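Local coordinates for kinesin-like protein KAR3 (Saccharomyces cerevisiae, PDB 1F9V) that probably couples ATP hydrolysis to movement along microtubules through a kinesin motor domain, here binding ADP and magnesium, at residues E19-S24 with S319-I325; A90-T94 with T328-F334; V146-R150 with N180-C184; S215-S219 with D244-S248. The protein carries 2 engineered substitutions. All blocks are in the same frame, centred on the assembly; numbering follows the deposited sequence.

Interaction 1 of 4, residues E19-S24 with S319-I325; sequences ENSDTS and SPSSSHI
E19 meets H324 at the edge of its imidazole ring, OE1 lying in the ring plane 3.5 Å from CE1, while S323 OG sits over the centre of one face. Carboxylate and ring stand almost upright to each other, 82° apart. At another edge atom, H324 ND1 is hydrogen-bonded to S319 OG at 2.8 Å, which helps to fix the rotation of the ring. E19 CG stands anti to the carbonyl carbon (chi1 -86°) and the chain runs extended from there, bringing OE2 to S321 OG at 2.6 Å, a hydroxyl that donates from above the carboxylate plane. E19 OE1 also forms a salt bridge with R12 of the ADP pocket, so a glutamine in place of E19 would probably leave that arginine without its countercharge. S322 N donates to N20 O at 3.0 Å in the carbonyl plane. A serine suits position 322 because its short hydroxyl reaches into the S21-S24 turn, accepting from T23 N and pairing with S24 OG at 2.8 Å. The segment 319-325 leads from strand 311-318 into helix 325-338, with H324 at the N-cap position. I325 packs on V42 and K44 of strand 38-44, and the backbone of T23 bonds to I45.

Interaction 2 of 4, residues A90-T94 with T328-F334; sequences AYGQT and TLNSLRF. With ADP (adenosine-5'-diphosphate), chain C.
Aromatic stacking carries the contact between Y91 and F334. Their rings lie nearly parallel, 5° apart, in an offset stack with centroids separated by 3.7 Å. F334 CG sits against Y91 CZ at 3.3 Å, and the phenol oxygen Y91 OH reaches past it over F334 CD2 at 3.5 Å. Each CG is anti to its own backbone N (chi1 179° in Y91, 176° in F334), which extends the two rings from strand 86-91 and helix 325-338 until face meets face. Broad flat side chains suit this place because they can fill the space between strand and helix.

Polar contacts run through water. One water accepts from Q93 N at 3.0 Å and is hydrogen-bonded to S331 OG at 2.7 Å. A second accepts from the amide nitrogen Q93 NE2 and donates to T328 OG1 at 2.8 Å.

Between ring and glutamine, G92 adopts backbone angles at which a side chain would collide with the preceding carbonyl. Beyond it the chain turns to the nucleotide, T94 CA lying 3.5 Å from ADP O3B. G92 with K98 and T99 fits the Walker A loop of P-loop NTPases, whose following amides, such as G95 N and G97 N, bind ADP. An aromatic stack and two water-bridged polar links thus join helix 325-338 to the base of the phosphate-binding loop, just behind the nucleotide.

Interaction 3 of 4, residues V146-R150 with N180-C184; sequences VDLLR and NVTSC
The carboxylate of D147 grips T182 by both its backbone and its side chain. D147 OD2 accepts from T182 N at 2.8 Å in an almost straight bond (171°) that comes from above the carboxylate plane, and from T182 OG1, also at 2.8 Å, on its syn lone pair. A water gives this oxygen a third proton and donates another to N180 O at 2.8 Å, which satisfies a carbonyl the aspartate cannot itself serve. The second oxygen, OD1, turns back to its own chain: it accepts from L149 N at 3.0 Å, closing an Asx turn. Another water lies 2.7 Å from OD1, close to T182 O as well. With CG anti to the backbone N (chi1 178°), the carboxylate of D147 is carried out to T182, and so many donors would probably favour its ionised form. A threonine suits the opposite place because its hydroxyl bonds to D147 while its carbon face packs on L149, CB to CB at 4.0 Å. Farther along, L149 CD1 rests on C184 SG at 3.9 Å, an apolar touch beside the polar one.

Strands 144-147 and 184-185 both pair antiparallel with strand 130-141, bonding to successive parts of it at this end of the large sheet. L149 reaches F137 and V181 reaches I138 of that strand, while I195 of helix 192-199 packs against both L149 and C184.

Interaction 4 of 4, residues S215-S219 with D244-S248; sequences SASHS and DLAGS. Engineered in segment 215-219: A216 (natural residue Arg).
H218 leans against L245 and A246, and its side chain can be followed outward from the strand. At CB the chain turns so that CG lies beside the backbone N, anti to the carbonyl carbon (chi1 -54°), which swings the ring toward the segment 244-248. CG lies 4.1 Å from L245 CD2, a methyl that sits over one ring face in a CH-pi contact, 4.0 Å from the centroid. ND1 accepts from A246 N at 3.0 Å, the donor lying close to the ring plane. CE1 touches A246 CB at 3.6 Å. At the tip, NE2 is hydrogen-bonded to S270 OG of helix 258-281, and the side chain also packs on L271 of that helix. A phenylalanine in place of H218 would probably leave A246 N and the S270 hydroxyl without their partner.

On one side of the histidine, S219 and D244 form an antiparallel hydrogen-bonded pair, with D244 N to S219 O at 2.9 Å. On the other, G247 N donates to S215 O at 2.9 Å. A216 is an engineered substitution for arginine, and its methyl points away from the segment 244-248.

The two segments match the first and second switch motifs of kinesins. D244 OD2 bonds to T99 OG1 and its side chain lies about 4 Å from the magnesium ion at the nearest atoms. Because ND1 receives an N-H, the ring proton probably sits on NE2, and such directional bonds would hold the two switches in register beside the nucleotide.

How the interactions relate
From the N terminus, the segment 19-24 meets its partner at 319-325 only near the end of the chain, so interaction 1 closes a very long loop. Interaction 2 opens inside it at 90-94 and closes beyond it at 328-334, so the two cross, and they touch where H324 meets Q93. Interactions 3 and 4 follow in series, each a short loop nested inside both longer ones. Interactions 2, 3 and 4 all reach the large sheet: interaction 3 at one end, and interaction 4 next to interaction 2 through probable backbone bonds such as A90 O to L245 N. Interaction 1 instead ties the beginning of helix 325-338 to the loop before the three-stranded antiparallel sheet that begins with strand 24-28.

Interaction 1 of 4, residues E19-S24 with S319-I325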
loop_
_atom_site.group_PDB
_atom_site.type_symbol
_atom_site.label_atom_id
_atom_site.label_comp_id
_atom_site.label_asym_id
_atom_site.label_seq_id
_atom_site.Cartn_x
_atom_site.Cartn_y
_atom_site.Cartn_z
ATOM N N GLU A 19 22.527 9.736 -9.980
ATOM C CA GLU A 19 21.391 10.643 -9.883
ATOM C C GLU A 19 21.851 11.972 -9.296
ATOM O O GLU A 19 22.955 12.072 -8.762
ATOM C CB GLU A 19 20.303 10.044 -8.982
ATOM C CG GLU A 19 19.339 9.123 -9.705
ATOM C CD GLU A 19 18.404 8.396 -8.765
ATOM O OE1 GLU A 19 17.785 7.409 -9.210
ATOM O OE2 GLU A 19 18.283 8.804 -7.589
ATOM N N ASN A 20 21.008 12.994 -9.403
ATOM C CA ASN A 20 21.332 14.300 -8.848
ATOM C C ASN A 20 20.077 15.147 -8.735
ATOM O O ASN A 20 19.049 14.830 -9.332
ATOM C CB ASN A 20 22.374 15.016 -9.716
ATOM C CG ASN A 20 21.811 15.479 -11.043
ATOM O OD1 ASN A 20 20.912 16.326 -11.093
ATOM N ND2 ASN A 20 22.337 14.927 -12.131
ATOM N N SER A 21 20.165 16.222 -7.961
ATOM C CA SER A 21 19.037 17.124 -7.770
ATOM C C SER A 21 19.414 18.522 -8.273
ATOM O O SER A 21 18.996 19.540 -7.713
ATOM C CB SER A 21 18.662 17.176 -6.288
ATOM O OG SER A 21 17.527 17.994 -6.081
ATOM N N ASP A 22 20.203 18.551 -9.343
ATOM C CA ASP A 22 20.684 19.796 -9.945
ATOM C C ASP A 22 19.609 20.747 -10.468
ATOM O O ASP A 22 19.808 21.964 -10.475
ATOM C CB ASP A 22 21.623 19.487 -11.114
ATOM C CG ASP A 22 22.934 18.870 -10.678
ATOM O OD1 ASP A 22 23.238 18.855 -9.464
ATOM O OD2 ASP A 22 23.667 18.399 -11.570
ATOM N N THR A 23 18.481 20.204 -10.918
ATOM C CA THR A 23 17.434 21.041 -11.494
ATOM C C THR A 23 16.087 21.054 -10.781
ATOM O O THR A 23 15.070 21.408 -11.378
ATOM C CB THR A 23 17.211 20.666 -12.971
ATOM O OG1 THR A 23 16.992 19.254 -13.079
ATOM C CG2 THR A 23 18.438 21.030 -13.801
ATOM N N SER A 24 16.074 20.676 -9.510
ATOM C CA SER A 24 14.835 20.688 -8.743
ATOM C C SER A 24 15.144 20.697 -7.256
ATOM O O SER A 24 16.277 20.438 -6.840
ATOM C CB SER A 24 13.957 19.474 -9.088
ATOM O OG SER A 24 14.638 18.256 -8.864
ATOM N N SER A 319 11.117 9.467 -5.792
ATOM C CA SER A 319 12.557 9.589 -5.935
ATOM C C SER A 319 12.906 11.040 -5.591
ATOM O O SER A 319 12.092 11.943 -5.781
ATOM C CB SER A 319 12.961 9.290 -7.376
ATOM O OG SER A 319 14.151 9.983 -7.729
ATOM N N PRO A 320 14.115 11.280 -5.058
ATOM C CA PRO A 320 14.518 12.649 -4.712
ATOM C C PRO A 320 15.203 13.361 -5.885
ATOM O O PRO A 320 15.493 14.557 -5.812
ATOM C CB PRO A 320 15.497 12.438 -3.571
ATOM C CG PRO A 320 16.193 11.149 -3.962
ATOM C CD PRO A 320 15.164 10.304 -4.703
ATOM N N SER A 321 15.448 12.624 -6.964
ATOM C CA SER A 321 16.166 13.153 -8.117
ATOM C C SER A 321 15.412 13.938 -9.182
ATOM O O SER A 321 14.235 13.702 -9.442
ATOM C CB SER A 321 16.945 12.013 -8.760
ATOM O OG SER A 321 17.705 11.347 -7.760
ATOM N N SER A 322 16.136 14.873 -9.804
ATOM C CA SER A 322 15.596 15.765 -10.835
ATOM C C SER A 322 15.058 15.091 -12.083
ATOM O O SER A 322 14.072 15.555 -12.652
ATOM C CB SER A 322 16.655 16.791 -11.259
ATOM O OG SER A 322 17.068 17.571 -10.158
ATOM N N SER A 323 15.700 14.013 -12.521
ATOM C CA SER A 323 15.243 13.324 -13.723
ATOM C C SER A 323 13.840 12.753 -13.550
ATOM O O SER A 323 13.151 12.478 -14.530
ATOM C CB SER A 323 16.212 12.199 -14.098
ATOM O OG SER A 323 16.259 11.202 -13.092
ATOM N N HIS A 324 13.418 12.591 -12.301
ATOM C CA HIS A 324 12.100 12.033 -12.007
ATOM C C HIS A 324 11.112 13.053 -11.465
ATOM O O HIS A 324 10.001 12.688 -11.072
ATOM C CB HIS A 324 12.222 10.915 -10.969
ATOM C CG HIS A 324 13.244 9.877 -11.306
ATOM N ND1 HIS A 324 14.328 9.613 -10.498
ATOM C CD2 HIS A 324 13.323 9.008 -12.340
ATOM C CE1 HIS A 324 15.032 8.624 -11.019
ATOM N NE2 HIS A 324 14.444 8.239 -12.137
ATOM N N ILE A 325 11.498 14.323 -11.442
ATOM C CA ILE A 325 10.636 15.355 -10.878
ATOM C C ILE A 325 9.207 15.447 -11.421
ATOM O O ILE A 325 8.269 15.747 -10.680
ATOM C CB ILE A 325 11.312 16.744 -10.977
ATOM C CG1 ILE A 325 10.664 17.699 -9.981
ATOM C CG2 ILE A 325 11.242 17.264 -12.397
ATOM C CD1 ILE A 325 10.859 17.284 -8.541
HETATM O O HOH W 1 18.679 12.544 -11.665
HETATM O O HOH W 2 14.959 17.230 -6.393
#

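Interaction 2 of 4, residues A90-T94 with T328-F334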
loop_
_atom_site.group_PDB
_atom_site.type_symbol
_atom_site.label_atom_id
_atom_site.label_comp_id
_atom_site.label_asym_id
_atom_site.label_seq_id
_atom_site.Cartn_x
_atom_site.Cartn_y
_atom_site.Cartn_z
ATOM N N ALA A 90 1.348 0.644 -1.572
ATOM C CA ALA A 90 2.586 1.336 -1.927
ATOM C C ALA A 90 2.358 1.805 -3.365
ATOM O O ALA A 90 2.155 0.987 -4.266
ATOM C CB ALA A 90 3.772 0.396 -1.852
ATOM N N TYR A 91 2.397 3.124 -3.563
ATOM C CA TYR A 91 2.142 3.764 -4.854
ATOM C C TYR A 91 3.336 4.602 -5.294
ATOM O O TYR A 91 3.976 5.250 -4.465
ATOM C CB TYR A 91 0.910 4.673 -4.719
ATOM C CG TYR A 91 0.520 5.445 -5.959
ATOM C CD1 TYR A 91 -0.551 5.029 -6.751
ATOM C CD2 TYR A 91 1.218 6.599 -6.346
ATOM C CE1 TYR A 91 -0.920 5.732 -7.895
ATOM C CE2 TYR A 91 0.853 7.315 -7.499
ATOM C CZ TYR A 91 -0.215 6.872 -8.266
ATOM O OH TYR A 91 -0.584 7.548 -9.403
ATOM N N GLY A 92 3.611 4.610 -6.595
ATOM C CA GLY A 92 4.719 5.401 -7.104
ATOM C C GLY A 92 5.261 4.862 -8.408
ATOM O O GLY A 92 4.949 3.739 -8.805
ATOM N N GLN A 93 6.091 5.649 -9.083
ATOM C CA GLN A 93 6.649 5.208 -10.353
ATOM C C GLN A 93 7.628 4.071 -10.147
ATOM O O GLN A 93 8.159 3.884 -9.050
ATOM C CB GLN A 93 7.369 6.366 -11.051
ATOM C CG GLN A 93 8.669 6.781 -10.371
ATOM C CD GLN A 93 9.432 7.835 -11.153
ATOM O OE1 GLN A 93 9.736 7.652 -12.334
ATOM N NE2 GLN A 93 9.744 8.943 -10.498
ATOM N N THR A 94 7.864 3.304 -11.202
ATOM C CA THR A 94 8.821 2.213 -11.137
ATOM C C THR A 94 10.170 2.859 -10.791
ATOM O O THR A 94 10.564 3.856 -11.398
ATOM C CB THR A 94 8.890 1.474 -12.490
ATOM O OG1 THR A 94 7.636 0.821 -12.724
ATOM C CG2 THR A 94 9.997 0.436 -12.499
ATOM N N THR A 328 7.335 12.576 -10.001
ATOM C CA THR A 328 7.227 12.801 -8.570
ATOM C C THR A 328 6.047 13.733 -8.316
ATOM O O THR A 328 5.250 13.507 -7.406
ATOM C CB THR A 328 8.510 13.432 -8.001
ATOM O OG1 THR A 328 9.530 12.434 -7.926
ATOM C CG2 THR A 328 8.261 13.992 -6.606
ATOM N N LEU A 329 5.926 14.781 -9.125
ATOM C CA LEU A 329 4.820 15.710 -8.967
ATOM C C LEU A 329 3.498 14.994 -9.258
ATOM O O LEU A 329 2.479 15.272 -8.626
ATOM C CB LEU A 329 5.015 16.924 -9.887
ATOM C CG LEU A 329 6.008 17.948 -9.302
ATOM C CD1 LEU A 329 6.320 19.008 -10.345
ATOM C CD2 LEU A 329 5.440 18.586 -8.038
ATOM N N ASN A 330 3.521 14.063 -10.206
ATOM C CA ASN A 330 2.318 13.299 -10.534
ATOM C C ASN A 330 1.913 12.469 -9.311
ATOM O O ASN A 330 0.748 12.462 -8.910
ATOM C CB ASN A 330 2.579 12.369 -11.721
ATOM C CG ASN A 330 2.541 13.096 -13.060
ATOM O OD1 ASN A 330 1.993 14.197 -13.175
ATOM N ND2 ASN A 330 3.122 12.478 -14.078
ATOM N N SER A 331 2.888 11.789 -8.713
ATOM C CA SER A 331 2.643 10.954 -7.538
ATOM C C SER A 331 2.122 11.754 -6.345
ATOM O O SER A 331 1.239 11.296 -5.618
ATOM C CB SER A 331 3.923 10.215 -7.131
ATOM O OG SER A 331 4.278 9.229 -8.083
ATOM N N LEU A 332 2.669 12.948 -6.137
ATOM C CA LEU A 332 2.239 13.781 -5.022
ATOM C C LEU A 332 0.833 14.303 -5.265
ATOM O O LEU A 332 0.068 14.514 -4.322
ATOM C CB LEU A 332 3.221 14.944 -4.812
ATOM C CG LEU A 332 4.585 14.505 -4.256
ATOM C CD1 LEU A 332 5.573 15.667 -4.300
ATOM C CD2 LEU A 332 4.415 14.004 -2.828
ATOM N N ARG A 333 0.483 14.509 -6.531
ATOM C CA ARG A 333 -0.861 14.970 -6.839
ATOM C C ARG A 333 -1.838 13.811 -6.572
ATOM O O ARG A 333 -2.954 14.030 -6.092
ATOM C CB ARG A 333 -0.940 15.445 -8.289
ATOM C CG ARG A 333 -0.761 16.957 -8.426
ATOM C CD ARG A 333 -0.796 17.406 -9.884
ATOM N NE ARG A 333 0.373 18.218 -10.192
ATOM C CZ ARG A 333 1.304 17.889 -11.080
ATOM N NH1 ARG A 333 1.211 16.759 -11.763
ATOM N NH2 ARG A 333 2.347 18.680 -11.261
ATOM N N PHE A 334 -1.415 12.582 -6.865
ATOM C CA PHE A 334 -2.270 11.426 -6.588
ATOM C C PHE A 334 -2.430 11.319 -5.066
ATOM O O PHE A 334 -3.539 11.144 -4.555
ATOM C CB PHE A 334 -1.644 10.138 -7.130
ATOM C CG PHE A 334 -2.435 8.890 -6.798
ATOM C CD1 PHE A 334 -2.191 8.188 -5.623
ATOM C CD2 PHE A 334 -3.430 8.430 -7.657
ATOM C CE1 PHE A 334 -2.928 7.040 -5.308
ATOM C CE2 PHE A 334 -4.168 7.284 -7.347
ATOM C CZ PHE A 334 -3.915 6.594 -6.176
HETATM P PB ADP C . 9.942 0.145 -7.242
HETATM O O1B ADP C . 9.117 1.324 -6.874
HETATM O O2B ADP C . 9.379 -1.180 -6.532
HETATM O O3B ADP C . 10.034 -0.019 -8.716
HETATM P PA ADP C . 12.341 -0.684 -5.860
HETATM O O1A ADP C . 11.883 -0.818 -4.476
HETATM O O2A ADP C . 12.358 -1.999 -6.495
HETATM O O3A ADP C . 11.389 0.303 -6.641
HETATM O "O5'" ADP C . 13.813 -0.106 -5.912
HETATM C "C5'" ADP C . 14.293 1.065 -6.575
HETATM C "C4'" ADP C . 15.815 1.090 -6.245
HETATM O "O4'" ADP C . 15.969 1.981 -5.134
HETATM C "C3'" ADP C . 16.362 -0.263 -5.751
HETATM O "O3'" ADP C . 17.708 -0.507 -6.194
HETATM C "C2'" ADP C . 16.287 -0.191 -4.236
HETATM O "O2'" ADP C . 17.194 -1.088 -3.571
HETATM C "C1'" ADP C . 16.500 1.294 -3.975
HETATM N N9 ADP C . 15.734 1.794 -2.792
HETATM C C8 ADP C . 14.419 2.088 -2.808
HETATM N N7 ADP C . 14.053 2.533 -1.623
HETATM C C5 ADP C . 15.098 2.536 -0.837
HETATM C C6 ADP C . 15.336 2.896 0.481
HETATM N N6 ADP C . 14.336 3.364 1.234
HETATM N N1 ADP C . 16.591 2.769 1.013
HETATM C C2 ADP C . 17.626 2.303 0.285
HETATM N N3 ADP C . 17.413 1.956 -1.000
HETATM C C4 ADP C . 16.191 2.054 -1.587
HETATM O O HOH W 3 6.722 8.245 -7.615
HETATM O O HOH W 4 9.076 9.635 -8.103
#

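Interaction 3 of 4, residues V146-R150 with N180-C184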
loop_
_atom_site.group_PDB
_atom_site.type_symbol
_atom_site.label_atom_id
_atom_site.label_comp_id
_atom_site.label_asym_id
_atom_site.label_seq_id
_atom_site.Cartn_x
_atom_site.Cartn_y
_atom_site.Cartn_z
ATOM N N VAL A 146 -3.624 -13.812 -10.372
ATOM C CA VAL A 146 -2.659 -14.889 -10.518
ATOM C C VAL A 146 -2.205 -15.287 -9.116
ATOM O O VAL A 146 -1.925 -14.430 -8.283
ATOM C CB VAL A 146 -1.418 -14.447 -11.336
ATOM C CG1 VAL A 146 -0.363 -15.539 -11.314
ATOM C CG2 VAL A 146 -1.819 -14.136 -12.766
ATOM N N ASP A 147 -2.155 -16.588 -8.858
ATOM C CA ASP A 147 -1.737 -17.106 -7.564
ATOM C C ASP A 147 -0.219 -17.282 -7.606
ATOM O O ASP A 147 0.291 -18.139 -8.327
ATOM C CB ASP A 147 -2.429 -18.449 -7.308
ATOM C CG ASP A 147 -2.019 -19.090 -5.995
ATOM O OD1 ASP A 147 -1.306 -18.449 -5.193
ATOM O OD2 ASP A 147 -2.419 -20.254 -5.764
ATOM N N LEU A 148 0.495 -16.460 -6.838
ATOM C CA LEU A 148 1.958 -16.513 -6.815
ATOM C C LEU A 148 2.496 -17.698 -6.030
ATOM O O LEU A 148 3.671 -18.051 -6.156
ATOM C CB LEU A 148 2.529 -15.209 -6.235
ATOM C CG LEU A 148 2.117 -13.894 -6.907
ATOM C CD1 LEU A 148 2.768 -12.709 -6.194
ATOM C CD2 LEU A 148 2.524 -13.917 -8.368
ATOM N N LEU A 149 1.641 -18.311 -5.220
ATOM C CA LEU A 149 2.042 -19.459 -4.420
ATOM C C LEU A 149 1.590 -20.773 -5.048
ATOM O O LEU A 149 1.655 -21.822 -4.415
ATOM C CB LEU A 149 1.461 -19.345 -3.009
ATOM C CG LEU A 149 1.738 -18.043 -2.252
ATOM C CD1 LEU A 149 1.174 -18.139 -0.850
ATOM C CD2 LEU A 149 3.235 -17.777 -2.205
ATOM N N ARG A 150 1.135 -20.716 -6.295
ATOM C CA ARG A 150 0.661 -21.914 -6.978
ATOM C C ARG A 150 1.759 -22.963 -7.095
ATOM O O ARG A 150 2.886 -22.656 -7.484
ATOM C CB ARG A 150 0.119 -21.553 -8.368
ATOM C CG ARG A 150 1.183 -21.359 -9.442
ATOM C CD ARG A 150 1.498 -22.680 -10.143
ATOM N NE ARG A 150 2.315 -22.512 -11.346
ATOM C CZ ARG A 150 2.402 -23.414 -12.322
ATOM N NH1 ARG A 150 1.718 -24.551 -12.245
ATOM N NH2 ARG A 150 3.166 -23.174 -13.380
ATOM N N ASN A 180 -9.629 -21.363 -5.806
ATOM C CA ASN A 180 -8.415 -21.982 -6.318
ATOM C C ASN A 180 -7.132 -21.190 -6.098
ATOM O O ASN A 180 -6.222 -21.240 -6.921
ATOM C CB ASN A 180 -8.592 -22.286 -7.803
ATOM C CG ASN A 180 -9.794 -23.174 -8.065
ATOM O OD1 ASN A 180 -9.974 -24.202 -7.404
ATOM N ND2 ASN A 180 -10.629 -22.778 -9.021
ATOM N N VAL A 181 -7.068 -20.465 -4.984
ATOM C CA VAL A 181 -5.884 -19.690 -4.645
ATOM C C VAL A 181 -5.272 -20.307 -3.405
ATOM O O VAL A 181 -5.937 -20.452 -2.381
ATOM C CB VAL A 181 -6.219 -18.219 -4.344
ATOM C CG1 VAL A 181 -5.037 -17.555 -3.625
ATOM C CG2 VAL A 181 -6.543 -17.487 -5.644
ATOM N N THR A 182 -4.003 -20.677 -3.506
ATOM C CA THR A 182 -3.294 -21.289 -2.396
ATOM C C THR A 182 -3.278 -20.427 -1.139
ATOM O O THR A 182 -2.977 -19.231 -1.197
ATOM C CB THR A 182 -1.836 -21.587 -2.782
ATOM O OG1 THR A 182 -1.811 -22.357 -3.983
ATOM C CG2 THR A 182 -1.132 -22.351 -1.676
ATOM N N SER A 183 -3.625 -21.026 -0.007
ATOM C CA SER A 183 -3.571 -20.318 1.266
ATOM C C SER A 183 -2.617 -21.114 2.146
ATOM O O SER A 183 -2.622 -22.348 2.127
ATOM C CB SER A 183 -4.943 -20.219 1.924
ATOM O OG SER A 183 -4.878 -19.375 3.065
ATOM N N CYS A 184 -1.794 -20.409 2.911
ATOM C CA CYS A 184 -0.808 -21.057 3.762
ATOM C C CYS A 184 -0.882 -20.640 5.219
ATOM O O CYS A 184 -1.118 -19.474 5.540
ATOM C CB CYS A 184 0.599 -20.758 3.239
ATOM S SG CYS A 184 0.863 -21.232 1.524
HETATM O O HOH W 5 -1.603 -17.419 -2.729
HETATM O O HOH W 6 -3.586 -21.911 -7.490
#

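Interaction 4 of 4, residues S215-S219 with D244-S248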
loop_
_atom_site.group_PDB
_atom_site.type_symbol
_atom_site.label_atom_id
_atom_site.label_comp_id
_atom_site.label_asym_id
_atom_site.label_seq_id
_atom_site.Cartn_x
_atom_site.Cartn_y
_atom_site.Cartn_z
ATOM N N SER A 215 6.523 -4.947 -12.162
ATOM C CA SER A 215 6.424 -3.497 -12.268
ATOM C C SER A 215 5.136 -3.090 -12.988
ATOM O O SER A 215 4.723 -1.932 -12.931
ATOM C CB SER A 215 7.635 -2.939 -13.008
ATOM O OG SER A 215 7.457 -3.050 -14.407
ATOM N N ALA A 216 4.500 -4.051 -13.655
ATOM C CA ALA A 216 3.261 -3.792 -14.385
ATOM C C ALA A 216 2.049 -4.476 -13.755
ATOM O O ALA A 216 0.981 -4.542 -14.356
ATOM C CB ALA A 216 3.406 -4.238 -15.835
ATOM N N SER A 217 2.208 -4.975 -12.541
ATOM C CA SER A 217 1.097 -5.637 -11.877
ATOM C C SER A 217 1.002 -5.228 -10.424
ATOM O O SER A 217 1.945 -4.670 -9.856
ATOM C CB SER A 217 1.255 -7.158 -11.967
ATOM O OG SER A 217 2.364 -7.604 -11.213
ATOM N N HIS A 218 -0.157 -5.487 -9.829
ATOM C CA HIS A 218 -0.368 -5.197 -8.422
ATOM C C HIS A 218 -0.107 -6.504 -7.688
ATOM O O HIS A 218 -0.707 -7.527 -8.012
ATOM C CB HIS A 218 -1.811 -4.783 -8.146
ATOM C CG HIS A 218 -2.297 -3.649 -8.988
ATOM N ND1 HIS A 218 -1.529 -2.537 -9.263
ATOM C CD2 HIS A 218 -3.494 -3.440 -9.586
ATOM C CE1 HIS A 218 -2.234 -1.692 -9.993
ATOM N NE2 HIS A 218 -3.430 -2.216 -10.204
ATOM N N SER A 219 0.794 -6.485 -6.713
ATOM C CA SER A 219 1.084 -7.681 -5.937
ATOM C C SER A 219 0.406 -7.478 -4.587
ATOM O O SER A 219 0.571 -6.438 -3.945
ATOM C CB SER A 219 2.596 -7.858 -5.791
ATOM O OG SER A 219 3.189 -7.990 -7.072
ATOM N N ASP A 244 1.679 -3.860 -3.256
ATOM C CA ASP A 244 2.803 -3.253 -3.964
ATOM C C ASP A 244 2.207 -3.013 -5.358
ATOM O O ASP A 244 2.193 -3.903 -6.212
ATOM C CB ASP A 244 3.961 -4.253 -4.006
ATOM C CG ASP A 244 5.181 -3.723 -4.726
ATOM O OD1 ASP A 244 5.135 -2.598 -5.267
ATOM O OD2 ASP A 244 6.194 -4.454 -4.745
ATOM N N LEU A 245 1.684 -1.812 -5.570
ATOM C CA LEU A 245 1.026 -1.474 -6.826
ATOM C C LEU A 245 1.903 -1.439 -8.068
ATOM O O LEU A 245 3.125 -1.364 -7.989
ATOM C CB LEU A 245 0.317 -0.119 -6.690
ATOM C CG LEU A 245 -0.805 -0.007 -5.653
ATOM C CD1 LEU A 245 -1.153 1.462 -5.422
ATOM C CD2 LEU A 245 -2.034 -0.769 -6.134
ATOM N N ALA A 246 1.258 -1.511 -9.227
ATOM C CA ALA A 246 1.966 -1.424 -10.494
ATOM C C ALA A 246 2.531 0.004 -10.585
ATOM O O ALA A 246 1.946 0.940 -10.033
ATOM C CB ALA A 246 0.994 -1.672 -11.650
ATOM N N GLY A 247 3.657 0.169 -11.277
ATOM C CA GLY A 247 4.245 1.494 -11.423
ATOM C C GLY A 247 3.254 2.514 -11.963
ATOM O O GLY A 247 2.526 2.242 -12.919
ATOM N N SER A 248 3.243 3.706 -11.374
ATOM C CA SER A 248 2.312 4.756 -11.777
ATOM C C SER A 248 2.802 5.696 -12.880
ATOM O O SER A 248 2.087 6.631 -13.243
ATOM C CB SER A 248 1.948 5.605 -10.560
ATOM O OG SER A 248 3.123 6.189 -10.010
HETATM O O HOH W 7 3.976 0.085 -14.581
HETATM O O HOH W 8 3.871 -5.458 -7.921
#